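Local atomic coordinates of RsfP (Uncultured bacterium, PDB entry 4GLJ), a protein that probably catalyses the phosphorolysis of methylthioadenosine to adenine and 5-methylthioribose 1-phosphate, and binds the dye rhodamine B. Residues E282-S285 / A286-T290. Numbering follows the deposited sequence.
Sequences EAMS and AETKT
Ser285 turns OG into the position between its own backbone N and carbonyl carbon (chi1 68°), while Thr288 sets OG1 beside its backbone N (chi1 -62°), and the two hydroxyls meet 2.9 Å apart, Ser285 OG to Thr288 OG1, in a hydrogen bond that either could donate. Ser285 is the N-cap of the short helix 286-291, and its OG also lies 3.0 Å from Thr288 N. The N-cap carbonyl, Ser285 O, takes Lys289 N at 2.9 Å, a helical i to i+4 bond.

Lys289 bends back toward the preceding turn. Bends at chi3 and chi4 carry its ammonium round to the backbone there, where NZ bonds to Met284 O at 3.0 Å, coming in from well above the carbonyl plane; a weak second bond, 3.3 Å from NZ to Ser285 O, makes that carbonyl a shared acceptor for both nitrogens of Lys289. On the buried side, the Met284 side chain runs across Thr288 at about a right angle, with CB 4.0 Å from the threonine CG2, and the same CB rests 3.8 Å from Lys289 CG. Leu277, Thr279 and Leu296 close around the methionine, and Thr288 OG1 has a further, weak bond to Asp131 O.

This is an N-cap with the Met284 side chain packed against Thr288 CG2 and Lys289 CG, a local contact that shapes the turn by which the chain enters helix 286-291, its last helix. Chemically, the ammonium is held by Met284 O and, more weakly, by Ser285 O, and its positive charge would be expected to polarise both carbonyls, while one hydrogen bond of undecided direction links the serine and threonine hydroxyls at the start of the helix.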
loop_
_atom_site.group_PDB
_atom_site.type_symbol
_atom_site.label_atom_id
_atom_site.label_comp_id
_atom_site.label_asym_id
_atom_site.label_seq_id
_atom_site.Cartn_x
_atom_site.Cartn_y
_atom_site.Cartn_z
ATOM N N GLU A 282 28.521 -16.603 -3.899
ATOM C CA GLU A 282 28.832 -17.929 -4.481
ATOM C C GLU A 282 27.599 -18.810 -4.589
ATOM O O GLU A 282 27.603 -19.754 -5.364
ATOM C CB GLU A 282 29.945 -18.654 -3.705
ATOM C CG GLU A 282 29.904 -18.418 -2.209
ATOM C CD GLU A 282 30.633 -17.136 -1.854
ATOM O OE1 GLU A 282 29.972 -16.162 -1.393
ATOM O OE2 GLU A 282 31.872 -17.084 -2.083
ATOM N N ALA A 283 26.541 -18.469 -3.851
ATOM C CA ALA A 283 25.258 -19.158 -3.897
ATOM C C ALA A 283 24.334 -18.589 -4.995
ATOM O O ALA A 283 23.314 -19.188 -5.263
ATOM C CB ALA A 283 24.538 -19.051 -2.538
ATOM N N MET A 284 24.637 -17.439 -5.613
ATOM C CA MET A 284 23.696 -16.887 -6.613
ATOM C C MET A 284 23.771 -17.621 -7.943
ATOM O O MET A 284 24.833 -18.082 -8.312
ATOM C CB MET A 284 23.922 -15.413 -6.829
ATOM C CG MET A 284 23.659 -14.609 -5.530
ATOM S SD MET A 284 24.297 -12.969 -5.797
ATOM C CE MET A 284 24.090 -12.181 -4.148
ATOM N N SER A 285 22.673 -17.670 -8.690
ATOM C CA SER A 285 22.749 -18.162 -10.057
ATOM C C SER A 285 23.509 -17.187 -10.956
ATOM O O SER A 285 23.686 -15.989 -10.573
ATOM C CB SER A 285 21.330 -18.336 -10.606
ATOM O OG SER A 285 20.716 -17.078 -10.773
ATOM N N ALA A 286 23.931 -17.664 -12.125
ATOM C CA ALA A 286 24.634 -16.794 -13.135
ATOM C C ALA A 286 23.724 -15.601 -13.490
ATOM O O ALA A 286 24.167 -14.419 -13.681
ATOM C CB ALA A 286 24.977 -17.555 -14.391
ATOM N N GLU A 287 22.439 -15.904 -13.604
ATOM C CA GLU A 287 21.479 -14.865 -14.041
ATOM C C GLU A 287 21.362 -13.788 -12.943
ATOM O O GLU A 287 21.330 -12.550 -13.215
ATOM C CB GLU A 287 20.107 -15.523 -14.360
ATOM C CG GLU A 287 19.026 -14.459 -14.635
ATOM C CD GLU A 287 17.626 -14.989 -14.981
ATOM O OE1 GLU A 287 17.380 -16.214 -14.930
ATOM O OE2 GLU A 287 16.762 -14.150 -15.326
ATOM N N THR A 288 21.306 -14.248 -11.689
ATOM C CA THR A 288 21.191 -13.301 -10.547
ATOM C C THR A 288 22.467 -12.436 -10.411
ATOM O O THR A 288 22.388 -11.191 -10.305
ATOM C CB THR A 288 20.892 -14.089 -9.255
ATOM O OG1 THR A 288 19.624 -14.758 -9.445
ATOM C CG2 THR A 288 20.823 -13.171 -8.005
ATOM N N LYS A 289 23.630 -13.098 -10.391
ATOM C CA LYS A 289 24.887 -12.340 -10.267
ATOM C C LYS A 289 24.999 -11.283 -11.368
ATOM O O LYS A 289 25.500 -10.212 -11.126
ATOM C CB LYS A 289 26.110 -13.243 -10.397
ATOM C CG LYS A 289 26.532 -13.869 -9.099
ATOM C CD LYS A 289 27.911 -14.557 -9.238
ATOM C CE LYS A 289 27.940 -15.752 -10.215
ATOM N NZ LYS A 289 26.850 -16.785 -10.121
ATOM N N THR A 290 24.552 -11.623 -12.577
ATOM C CA THR A 290 24.709 -10.766 -13.743
ATOM C C THR A 290 23.788 -9.579 -13.535
ATOM O O THR A 290 24.205 -8.437 -13.740
ATOM C CB THR A 290 24.346 -11.494 -15.055
ATOM O OG1 THR A 290 25.122 -12.700 -15.177
ATOM C CG2 THR A 290 24.572 -10.586 -16.265
#